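Local atomic coordinates of N-acylglucosamine 2-epimerase (Marinomonas mediterranea, PDB entry 5X32), a protein that catalyses the reversible isomerization of D-mannose to D-fructose and, less efficiently, of D-lyxose to D-xylulose, but does not act on D-glucose. Residues Q208-S216 against Y223-W231; E145-Y156 against R198-K209. All blocks are in the same frame, centred on the assembly; numbering follows the deposited sequence.

Interaction 1: residues Q208-S216 against Y223-W231; sequences QKQASLSNS and YTNDWQIDW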
loop_
_atom_site.group_PDB
_atom_site.type_symbol
_atom_site.label_atom_id
_atom_site.label_comp_id
_atom_site.label_asym_id
_atom_site.label_seq_id
_atom_site.Cartn_x
_atom_site.Cartn_y
_atom_site.Cartn_z
ATOM N N GLN A 208 11.227 -15.535 -1.785
ATOM C CA GLN A 208 12.195 -16.577 -2.097
ATOM C C GLN A 208 11.756 -17.425 -3.274
ATOM O O GLN A 208 12.367 -17.353 -4.344
ATOM C CB GLN A 208 12.465 -17.446 -0.880
ATOM C CG GLN A 208 13.450 -16.760 -0.004
ATOM C CD GLN A 208 14.023 -17.623 1.090
ATOM O OE1 GLN A 208 13.334 -18.450 1.658
ATOM N NE2 GLN A 208 15.312 -17.421 1.394
ATOM N N LYS A 209 10.670 -18.180 -3.097
ATOM C CA LYS A 209 10.285 -19.146 -4.116
ATOM C C LYS A 209 9.931 -18.464 -5.422
ATOM O O LYS A 209 10.595 -18.694 -6.431
ATOM C CB LYS A 209 9.108 -19.994 -3.688
ATOM C CG LYS A 209 8.716 -20.963 -4.797
ATOM C CD LYS A 209 7.737 -22.014 -4.310
ATOM C CE LYS A 209 6.443 -21.398 -3.755
ATOM N NZ LYS A 209 5.245 -22.206 -4.115
ATOM N N GLN A 210 8.898 -17.626 -5.416
ATOM C CA GLN A 210 8.482 -16.982 -6.661
ATOM C C GLN A 210 9.557 -16.081 -7.260
ATOM O O GLN A 210 9.632 -15.943 -8.480
ATOM C CB GLN A 210 7.191 -16.190 -6.459
ATOM C CG GLN A 210 6.019 -17.075 -6.112
ATOM C CD GLN A 210 5.894 -18.238 -7.070
ATOM O OE1 GLN A 210 5.900 -19.387 -6.654
ATOM N NE2 GLN A 210 5.762 -17.947 -8.359
ATOM N N ALA A 211 10.379 -15.472 -6.413
ATOM C CA ALA A 211 11.474 -14.633 -6.896
ATOM C C ALA A 211 12.526 -15.424 -7.677
ATOM O O ALA A 211 12.992 -14.968 -8.724
ATOM C CB ALA A 211 12.123 -13.904 -5.735
ATOM N N SER A 212 12.859 -16.623 -7.199
ATOM C CA SER A 212 13.909 -17.454 -7.815
ATOM C C SER A 212 13.638 -17.753 -9.276
ATOM O O SER A 212 14.561 -18.036 -10.035
ATOM C CB SER A 212 14.054 -18.788 -7.079
ATOM O OG SER A 212 14.486 -18.621 -5.742
ATOM N N LEU A 213 12.369 -17.653 -9.662
ATOM C CA LEU A 213 11.918 -17.968 -11.012
ATOM C C LEU A 213 12.383 -16.942 -11.996
ATOM O O LEU A 213 12.228 -17.121 -13.204
ATOM C CB LEU A 213 10.399 -18.055 -11.058
ATOM C CG LEU A 213 9.835 -19.188 -10.208
ATOM C CD1 LEU A 213 8.319 -19.130 -10.173
ATOM C CD2 LEU A 213 10.315 -20.510 -10.790
ATOM N N SER A 214 12.866 -15.823 -11.480
ATOM C CA SER A 214 13.440 -14.830 -12.353
ATOM C C SER A 214 14.967 -14.819 -12.319
ATOM O O SER A 214 15.616 -15.040 -11.259
ATOM C CB SER A 214 12.896 -13.431 -12.008
ATOM O OG SER A 214 13.771 -12.713 -11.146
ATOM N N ASN A 215 15.501 -14.482 -13.490
ATOM C CA ASN A 215 16.913 -14.179 -13.729
ATOM C C ASN A 215 17.593 -13.394 -12.599
ATOM O O ASN A 215 18.540 -13.881 -11.956
ATOM C CB ASN A 215 16.947 -13.365 -15.036
ATOM C CG ASN A 215 16.689 -14.219 -16.284
ATOM O OD1 ASN A 215 15.701 -14.044 -17.001
ATOM N ND2 ASN A 215 17.710 -15.007 -16.656
ATOM N N SER A 216 17.038 -12.208 -12.336
ATOM C CA SER A 216 17.626 -11.251 -11.401
ATOM C C SER A 216 17.268 -11.575 -9.950
ATOM O O SER A 216 17.795 -10.967 -9.001
ATOM C CB SER A 216 17.173 -9.829 -11.739
ATOM O OG SER A 216 15.758 -9.779 -11.898
ATOM N N TYR A 223 1.887 -14.263 -12.819
ATOM C CA TYR A 223 2.118 -15.699 -12.808
ATOM C C TYR A 223 0.899 -16.460 -13.313
ATOM O O TYR A 223 -0.244 -16.014 -13.151
ATOM C CB TYR A 223 2.486 -16.191 -11.403
ATOM C CG TYR A 223 3.676 -15.481 -10.789
ATOM C CD1 TYR A 223 3.511 -14.296 -10.082
ATOM C CD2 TYR A 223 4.964 -15.970 -10.950
ATOM C CE1 TYR A 223 4.582 -13.642 -9.525
ATOM C CE2 TYR A 223 6.053 -15.311 -10.396
ATOM C CZ TYR A 223 5.849 -14.144 -9.688
ATOM O OH TYR A 223 6.907 -13.467 -9.131
ATOM N N THR A 224 1.158 -17.612 -13.930
ATOM C CA THR A 224 0.114 -18.519 -14.394
ATOM C C THR A 224 -0.508 -19.226 -13.209
ATOM O O THR A 224 0.033 -19.158 -12.107
ATOM C CB THR A 224 0.675 -19.535 -15.410
ATOM O OG1 THR A 224 1.501 -20.498 -14.731
ATOM C CG2 THR A 224 1.507 -18.805 -16.474
ATOM N N ASN A 225 -1.634 -19.904 -13.419
ATOM C CA ASN A 225 -2.281 -20.617 -12.312
ATOM C C ASN A 225 -1.430 -21.778 -11.786
ATOM O O ASN A 225 -1.796 -22.395 -10.787
ATOM C CB ASN A 225 -3.688 -21.105 -12.688
ATOM C CG ASN A 225 -3.718 -21.888 -13.975
ATOM O OD1 ASN A 225 -2.962 -21.606 -14.912
ATOM N ND2 ASN A 225 -4.612 -22.876 -14.041
ATOM N N ASP A 226 -0.302 -22.058 -12.450
ATOM C CA ASP A 226 0.706 -22.980 -11.918
ATOM C C ASP A 226 1.604 -22.278 -10.917
ATOM O O ASP A 226 2.322 -22.929 -10.160
ATOM C CB ASP A 226 1.662 -23.468 -13.020
ATOM C CG ASP A 226 0.993 -24.280 -14.088
ATOM O OD1 ASP A 226 -0.102 -24.829 -13.825
ATOM O OD2 ASP A 226 1.592 -24.363 -15.195
ATOM N N TRP A 227 1.511 -20.949 -10.905
ATOM C CA TRP A 227 2.461 -20.067 -10.227
ATOM C C TRP A 227 3.828 -20.183 -10.908
ATOM O O TRP A 227 4.870 -20.002 -10.278
ATOM C CB TRP A 227 2.553 -20.334 -8.727
ATOM C CG TRP A 227 1.435 -19.697 -7.946
ATOM C CD1 TRP A 227 0.360 -20.324 -7.401
ATOM C CD2 TRP A 227 1.291 -18.305 -7.627
ATOM N NE1 TRP A 227 -0.444 -19.414 -6.751
ATOM C CE2 TRP A 227 0.109 -18.167 -6.876
ATOM C CE3 TRP A 227 2.052 -17.162 -7.898
ATOM C CZ2 TRP A 227 -0.336 -16.931 -6.398
ATOM C CZ3 TRP A 227 1.608 -15.934 -7.425
ATOM C CH2 TRP A 227 0.429 -15.831 -6.678
ATOM N N GLN A 228 3.802 -20.483 -12.205
ATOM C CA GLN A 228 4.973 -20.322 -13.066
ATOM C C GLN A 228 4.965 -18.921 -13.667
ATOM O O GLN A 228 3.910 -18.304 -13.793
ATOM C CB GLN A 228 4.990 -21.375 -14.178
ATOM C CG GLN A 228 5.334 -22.797 -13.715
ATOM C CD GLN A 228 6.722 -22.898 -13.064
ATOM O OE1 GLN A 228 6.839 -23.042 -11.841
ATOM N NE2 GLN A 228 7.776 -22.804 -13.883
ATOM N N ILE A 229 6.123 -18.411 -14.061
ATOM C CA ILE A 229 6.168 -17.041 -14.543
ATOM C C ILE A 229 5.530 -16.887 -15.914
ATOM O O ILE A 229 5.891 -17.571 -16.873
ATOM C CB ILE A 229 7.596 -16.493 -14.598
ATOM C CG1 ILE A 229 8.052 -16.111 -13.194
ATOM C CG2 ILE A 229 7.666 -15.245 -15.478
ATOM C CD1 ILE A 229 9.243 -15.152 -13.184
ATOM N N ASP A 230 4.574 -15.963 -15.973
ATOM C CA ASP A 230 3.977 -15.504 -17.218
ATOM C C ASP A 230 4.789 -14.345 -17.790
ATOM O O ASP A 230 4.722 -13.226 -17.278
ATOM C CB ASP A 230 2.529 -15.065 -16.979
ATOM C CG ASP A 230 1.761 -14.841 -18.275
ATOM O OD1 ASP A 230 2.402 -14.720 -19.350
ATOM O OD2 ASP A 230 0.508 -14.789 -18.222
ATOM N N TRP A 231 5.564 -14.610 -18.835
ATOM C CA TRP A 231 6.276 -13.533 -19.529
ATOM C C TRP A 231 5.338 -12.739 -20.437
ATOM O O TRP A 231 5.609 -12.562 -21.626
ATOM C CB TRP A 231 7.452 -14.096 -20.340
ATOM C CG TRP A 231 8.467 -14.807 -19.485
ATOM C CD1 TRP A 231 8.707 -16.147 -19.446
ATOM C CD2 TRP A 231 9.360 -14.212 -18.528
ATOM N NE1 TRP A 231 9.700 -16.425 -18.537
ATOM C CE2 TRP A 231 10.118 -15.256 -17.961
ATOM C CE3 TRP A 231 9.591 -12.898 -18.101
ATOM C CZ2 TRP A 231 11.095 -15.030 -16.988
ATOM C CZ3 TRP A 231 10.569 -12.674 -17.137
ATOM C CH2 TRP A 231 11.309 -13.736 -16.594
#
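The side-chain amide of Gln210 comes obliquely to the rings of Tyr223 and Trp227, its plane standing 80° from the phenol and 64° from the indole, with Gln210 NE2 3.3 Å from Tyr223 CE2. Trp231 lies against the loop residues that follow: one face carries Ile229 CG2 from its own segment, 3.5 Å above the ring plane, while Asn215 OD1 comes obliquely to CH2. The setting is the (alpha/alpha)6 barrel of the N-acylglucosamine 2-epimerase family, where the long loop before helix 249-265 folds back over the end of helix 193-212.

The polar link is one hydrogen bond from Gln210 NE2 to Trp227 O (2.9 Å). Its N-H...O angle is 162°; the acceptor lies near the amide plane of Gln210, whereas the donor is tilted from the carbonyl plane of Trp227. With its chain bent at chi2, Gln210 slips past Tyr223 and crosses Trp227 at roughly a right angle; the amide end of this buried residue lies near both rings, NE2 3.8 Å from Trp227 CE3. Trp227 is the last residue of a type I beta turn that starts at Thr224, and its own carbonyl O faces Gln210.

Leu213 makes the apolar contacts, CB 3.7 Å from Ile229 CG1 and CD1 4.4 Å from Tyr223 CE2. Ser214 directs OG instead to Glu218 O, inside the intervening connection. The side chain of Tyr223 lies about 9 Å from that of His251, a probable proton donor/acceptor; Tyr223 OH is weakly hydrogen-bonded to Trp220 O and has Gln210 CB 3.8 Å away.

Interaction 2: residues E145-Y156 against R198-K209; sequences ETHFWENKHGLY and RAKLLAKNICQK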
loop_
_atom_site.group_PDB
_atom_site.type_symbol
_atom_site.label_atom_id
_atom_site.label_comp_id
_atom_site.label_asym_id
_atom_site.label_seq_id
_atom_site.Cartn_x
_atom_site.Cartn_y
_atom_site.Cartn_z
ATOM N N GLU A 145 -9.568 -17.929 3.494
ATOM C CA GLU A 145 -9.080 -19.292 3.654
ATOM C C GLU A 145 -9.921 -20.226 2.810
ATOM O O GLU A 145 -9.406 -21.096 2.097
ATOM C CB GLU A 145 -9.101 -19.713 5.127
ATOM C CG GLU A 145 -8.013 -20.719 5.496
ATOM C CD GLU A 145 -6.596 -20.187 5.284
ATOM O OE1 GLU A 145 -5.653 -21.014 5.275
ATOM O OE2 GLU A 145 -6.413 -18.949 5.139
ATOM N N THR A 146 -11.231 -20.011 2.896
ATOM C CA THR A 146 -12.208 -20.833 2.214
ATOM C C THR A 146 -12.127 -20.649 0.710
ATOM O O THR A 146 -12.272 -21.608 -0.044
ATOM C CB THR A 146 -13.605 -20.513 2.682
ATOM O OG1 THR A 146 -13.715 -20.837 4.068
ATOM C CG2 THR A 146 -14.626 -21.297 1.884
ATOM N N HIS A 147 -11.896 -19.422 0.257
ATOM C CA HIS A 147 -12.057 -19.196 -1.173
ATOM C C HIS A 147 -10.771 -18.854 -1.932
ATOM O O HIS A 147 -10.684 -19.114 -3.129
ATOM C CB HIS A 147 -13.106 -18.103 -1.404
ATOM C CG HIS A 147 -14.507 -18.511 -1.056
ATOM N ND1 HIS A 147 -15.177 -18.017 0.043
ATOM C CD2 HIS A 147 -15.392 -19.302 -1.708
ATOM C CE1 HIS A 147 -16.397 -18.526 0.083
ATOM N NE2 HIS A 147 -16.553 -19.306 -0.972
ATOM N N PHE A 148 -9.779 -18.264 -1.266
ATOM C CA PHE A 148 -8.601 -17.764 -1.984
ATOM C C PHE A 148 -7.327 -18.513 -1.636
ATOM O O PHE A 148 -6.409 -18.597 -2.454
ATOM C CB PHE A 148 -8.388 -16.269 -1.728
ATOM C CG PHE A 148 -9.441 -15.412 -2.330
ATOM C CD1 PHE A 148 -9.257 -14.851 -3.583
ATOM C CD2 PHE A 148 -10.641 -15.188 -1.656
ATOM C CE1 PHE A 148 -10.255 -14.066 -4.155
ATOM C CE2 PHE A 148 -11.637 -14.413 -2.216
ATOM C CZ PHE A 148 -11.449 -13.848 -3.464
ATOM N N TRP A 149 -7.265 -19.042 -0.419
ATOM C CA TRP A 149 -6.048 -19.677 0.043
ATOM C C TRP A 149 -5.730 -20.903 -0.796
ATOM O O TRP A 149 -6.577 -21.747 -1.025
ATOM C CB TRP A 149 -6.156 -20.057 1.515
ATOM C CG TRP A 149 -4.918 -20.716 2.014
ATOM C CD1 TRP A 149 -4.832 -21.936 2.605
ATOM C CD2 TRP A 149 -3.578 -20.205 1.950
ATOM N NE1 TRP A 149 -3.529 -22.221 2.922
ATOM C CE2 TRP A 149 -2.735 -21.174 2.532
ATOM C CE3 TRP A 149 -3.008 -19.021 1.465
ATOM C CZ2 TRP A 149 -1.352 -21.000 2.644
ATOM C CZ3 TRP A 149 -1.629 -18.854 1.575
ATOM C CH2 TRP A 149 -0.823 -19.837 2.168
ATOM N N GLU A 150 -4.508 -20.973 -1.291
ATOM C CA GLU A 150 -4.116 -22.086 -2.131
ATOM C C GLU A 150 -2.969 -22.828 -1.453
ATOM O O GLU A 150 -1.794 -22.628 -1.780
ATOM C CB GLU A 150 -3.719 -21.601 -3.517
ATOM C CG GLU A 150 -4.872 -21.477 -4.468
ATOM C CD GLU A 150 -4.415 -21.225 -5.895
ATOM O OE1 GLU A 150 -3.664 -20.248 -6.130
ATOM O OE2 GLU A 150 -4.834 -21.984 -6.792
ATOM N N ASN A 151 -3.334 -23.684 -0.502
ATOM C CA ASN A 151 -2.383 -24.338 0.383
ATOM C C ASN A 151 -1.212 -25.045 -0.291
ATOM O O ASN A 151 -0.119 -25.088 0.273
ATOM C CB ASN A 151 -3.114 -25.332 1.277
ATOM C CG ASN A 151 -2.302 -25.701 2.506
ATOM O OD1 ASN A 151 -2.432 -25.085 3.569
ATOM N ND2 ASN A 151 -1.453 -26.717 2.364
ATOM N N LYS A 152 -1.407 -25.565 -1.496
ATOM C CA LYS A 152 -0.347 -26.347 -2.113
ATOM C C LYS A 152 0.757 -25.448 -2.691
ATOM O O LYS A 152 1.873 -25.912 -2.978
ATOM C CB LYS A 152 -0.938 -27.249 -3.208
ATOM C CG LYS A 152 -0.111 -27.361 -4.489
ATOM C CD LYS A 152 -0.883 -27.963 -5.654
ATOM C CE LYS A 152 -0.002 -28.111 -6.895
ATOM N NZ LYS A 152 -0.822 -27.916 -8.123
ATOM N N HIS A 153 0.467 -24.151 -2.794
ATOM C CA HIS A 153 1.451 -23.169 -3.254
ATOM C C HIS A 153 1.833 -22.172 -2.179
ATOM O O HIS A 153 2.801 -21.429 -2.334
ATOM C CB HIS A 153 0.930 -22.427 -4.471
ATOM C CG HIS A 153 0.806 -23.287 -5.686
ATOM N ND1 HIS A 153 1.878 -23.579 -6.499
ATOM C CD2 HIS A 153 -0.264 -23.907 -6.232
ATOM C CE1 HIS A 153 1.473 -24.346 -7.496
ATOM N NE2 HIS A 153 0.178 -24.560 -7.357
ATOM N N GLY A 154 1.039 -22.122 -1.116
ATOM C CA GLY A 154 1.319 -21.238 -0.005
ATOM C C GLY A 154 1.054 -19.805 -0.403
ATOM O O GLY A 154 1.649 -18.882 0.159
ATOM N N LEU A 155 0.153 -19.618 -1.366
ATOM C CA LEU A 155 -0.190 -18.289 -1.852
ATOM C C LEU A 155 -1.688 -18.134 -1.989
ATOM O O LEU A 155 -2.425 -19.110 -1.907
ATOM C CB LEU A 155 0.487 -18.030 -3.197
ATOM C CG LEU A 155 2.004 -17.901 -3.084
ATOM C CD1 LEU A 155 2.693 -17.914 -4.444
ATOM C CD2 LEU A 155 2.330 -16.622 -2.309
ATOM N N TYR A 156 -2.135 -16.902 -2.219
ATOM C CA TYR A 156 -3.539 -16.625 -2.500
ATOM C C TYR A 156 -3.708 -16.353 -3.987
ATOM O O TYR A 156 -2.891 -15.659 -4.604
ATOM C CB TYR A 156 -4.032 -15.424 -1.711
ATOM C CG TYR A 156 -4.123 -15.600 -0.221
ATOM C CD1 TYR A 156 -5.272 -16.109 0.367
ATOM C CD2 TYR A 156 -3.069 -15.228 0.606
ATOM C CE1 TYR A 156 -5.370 -16.247 1.736
ATOM C CE2 TYR A 156 -3.156 -15.365 1.976
ATOM C CZ TYR A 156 -4.310 -15.874 2.535
ATOM O OH TYR A 156 -4.397 -16.011 3.901
ATOM N N ARG A 198 1.107 -16.527 8.809
ATOM C CA ARG A 198 0.706 -16.465 7.406
ATOM C C ARG A 198 1.514 -15.361 6.671
ATOM O O ARG A 198 1.960 -15.547 5.527
ATOM C CB ARG A 198 -0.806 -16.239 7.294
ATOM C CG ARG A 198 -1.328 -16.176 5.882
ATOM C CD ARG A 198 -0.916 -17.371 5.054
ATOM N NE ARG A 198 -1.339 -18.646 5.630
ATOM C CZ ARG A 198 -2.505 -19.231 5.362
ATOM N NH1 ARG A 198 -3.376 -18.653 4.548
ATOM N NH2 ARG A 198 -2.816 -20.385 5.922
ATOM N N ALA A 199 1.718 -14.224 7.335
ATOM C CA ALA A 199 2.491 -13.149 6.737
ATOM C C ALA A 199 3.875 -13.652 6.399
ATOM O O ALA A 199 4.359 -13.435 5.286
ATOM C CB ALA A 199 2.582 -11.949 7.666
ATOM N N LYS A 200 4.500 -14.373 7.324
ATOM C CA LYS A 200 5.855 -14.847 7.047
ATOM C C LYS A 200 5.909 -15.899 5.944
ATOM O O LYS A 200 6.885 -15.952 5.172
ATOM C CB LYS A 200 6.502 -15.364 8.324
ATOM C CG LYS A 200 6.427 -14.362 9.457
ATOM C CD LYS A 200 7.147 -14.866 10.685
ATOM C CE LYS A 200 8.407 -15.596 10.278
ATOM N NZ LYS A 200 9.407 -15.639 11.367
ATOM N N LEU A 201 4.859 -16.709 5.848
ATOM C CA LEU A 201 4.783 -17.710 4.781
ATOM C C LEU A 201 4.661 -17.051 3.401
ATOM O O LEU A 201 5.303 -17.475 2.432
ATOM C CB LEU A 201 3.608 -18.657 5.019
ATOM C CG LEU A 201 3.384 -19.762 3.980
ATOM C CD1 LEU A 201 4.649 -20.533 3.686
ATOM C CD2 LEU A 201 2.252 -20.700 4.392
ATOM N N LEU A 202 3.824 -16.017 3.322
ATOM C CA LEU A 202 3.644 -15.254 2.095
ATOM C C LEU A 202 4.957 -14.582 1.712
ATOM O O LEU A 202 5.387 -14.615 0.543
ATOM C CB LEU A 202 2.527 -14.224 2.269
ATOM C CG LEU A 202 1.143 -14.835 2.470
ATOM C CD1 LEU A 202 0.088 -13.788 2.789
ATOM C CD2 LEU A 202 0.766 -15.624 1.230
ATOM N N ALA A 203 5.585 -13.965 2.711
ATOM C CA ALA A 203 6.880 -13.324 2.520
ATOM C C ALA A 203 7.861 -14.309 1.920
ATOM O O ALA A 203 8.476 -14.007 0.901
ATOM C CB ALA A 203 7.420 -12.776 3.840
ATOM N N LYS A 204 7.973 -15.496 2.525
ATOM C CA LYS A 204 8.906 -16.514 2.035
ATOM C C LYS A 204 8.580 -16.917 0.603
ATOM O O LYS A 204 9.481 -17.037 -0.246
ATOM C CB LYS A 204 8.903 -17.759 2.923
ATOM C CG LYS A 204 9.823 -18.872 2.393
ATOM C CD LYS A 204 10.497 -19.667 3.495
ATOM C CE LYS A 204 11.783 -18.995 3.940
ATOM N NZ LYS A 204 12.300 -19.441 5.257
ATOM N N ASN A 205 7.300 -17.197 0.361
ATOM C CA ASN A 205 6.864 -17.695 -0.936
ATOM C C ASN A 205 7.017 -16.742 -2.104
ATOM O O ASN A 205 7.281 -17.170 -3.238
ATOM C CB ASN A 205 5.427 -18.162 -0.837
ATOM C CG ASN A 205 5.351 -19.540 -0.275
ATOM O OD1 ASN A 205 6.169 -20.382 -0.648
ATOM N ND2 ASN A 205 4.402 -19.794 0.628
ATOM N N ILE A 206 6.895 -15.450 -1.825
ATOM C CA ILE A 206 6.994 -14.463 -2.880
ATOM C C ILE A 206 8.459 -14.059 -3.026
ATOM O O ILE A 206 9.027 -14.097 -4.128
ATOM C CB ILE A 206 6.103 -13.234 -2.591
ATOM C CG1 ILE A 206 4.631 -13.638 -2.605
ATOM C CG2 ILE A 206 6.349 -12.151 -3.616
ATOM C CD1 ILE A 206 4.161 -14.057 -3.966
ATOM N N CYS A 207 9.075 -13.703 -1.904
ATOM C CA CYS A 207 10.439 -13.208 -1.924
ATOM C C CYS A 207 11.516 -14.274 -2.100
ATOM O O CYS A 207 12.613 -13.951 -2.528
ATOM C CB CYS A 207 10.720 -12.441 -0.636
ATOM S SG CYS A 207 9.831 -10.902 -0.566
ATOM N N GLN A 208 11.227 -15.535 -1.785
ATOM C CA GLN A 208 12.195 -16.577 -2.097
ATOM C C GLN A 208 11.756 -17.425 -3.274
ATOM O O GLN A 208 12.367 -17.353 -4.344
ATOM C CB GLN A 208 12.465 -17.446 -0.880
ATOM C CG GLN A 208 13.450 -16.760 -0.004
ATOM C CD GLN A 208 14.023 -17.623 1.090
ATOM O OE1 GLN A 208 13.334 -18.450 1.658
ATOM N NE2 GLN A 208 15.312 -17.421 1.394
ATOM N N LYS A 209 10.670 -18.180 -3.097
ATOM C CA LYS A 209 10.285 -19.146 -4.116
ATOM C C LYS A 209 9.931 -18.464 -5.422
ATOM O O LYS A 209 10.595 -18.694 -6.431
ATOM C CB LYS A 209 9.108 -19.994 -3.688
ATOM C CG LYS A 209 8.716 -20.963 -4.797
ATOM C CD LYS A 209 7.737 -22.014 -4.310
ATOM C CE LYS A 209 6.443 -21.398 -3.755
ATOM N NZ LYS A 209 5.245 -22.206 -4.115
#
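The guanidinium of Arg198 lies flat on the indole of Trp149, with centres 3.4 Å apart and planes 18° from parallel, a stacked cation-pi pair. It joins helix 193-212 of the (alpha/alpha)6 barrel to the beta-hairpin of strands 149-150 and 155-160. Arg198 gets there by folding: CG runs anti to the backbone N, then chi2 (53°) and chi3 both turn, curling the chain round to rest its head over the ring. Trp149 swings its own CG opposite the backbone N (chi1 180°), which sets the indole face under Arg198 and its edge at Tyr156, CE3 3.5 Å above the centre of the Tyr156 ring.

The guanidinium also grips Glu145 end-on in a salt bridge, NH2 to OE1 at 3.0 Å and NH1 to OE2 at 3.1 Å. The first bond is near the guanidinium plane; the second is tilted from it but uses the syn lone pair of OE2. NH1 makes a weak further bond to Tyr156 OH. An alanine in place of Trp149 would be likely to leave the guanidinium without its flat support and freer to turn from Glu145, uncover the Tyr156 ring and open a gap beside Leu201 and Leu202.

CD2 of each leucine meets the indole edge, whereas Leu202 CD1 lies at the Tyr156 edge, 3.7 Å from CE2. Leu155 CD2 packs against Ile206 CD1 at 3.6 Å. At the hairpin turn, Lys209 NZ gives a hydrogen bond to His153 O (3.1 Å).

In the fold
Interactions 1 and 2 follow each other along helix 193-212: their centres are 14 Å apart, and they share Gln208 and Lys209. Interaction 2 closes first along the chain, setting the helix against the 149-160 hairpin at the edge of a five-stranded antiparallel sheet; interaction 1 then sets the helix's end against the loop leading to helix 249-265. Trp227 also meets the His153 ring. Hairpin, helix end and loop thus pack against one another, with the side chains of Tyr223 and Ile206 about 9 and 8 Å from that of His251, a probable proton donor/acceptor. The loop joins the seventh and eighth helices along the chain, consistent with one proposed to help form the open substrate-binding site.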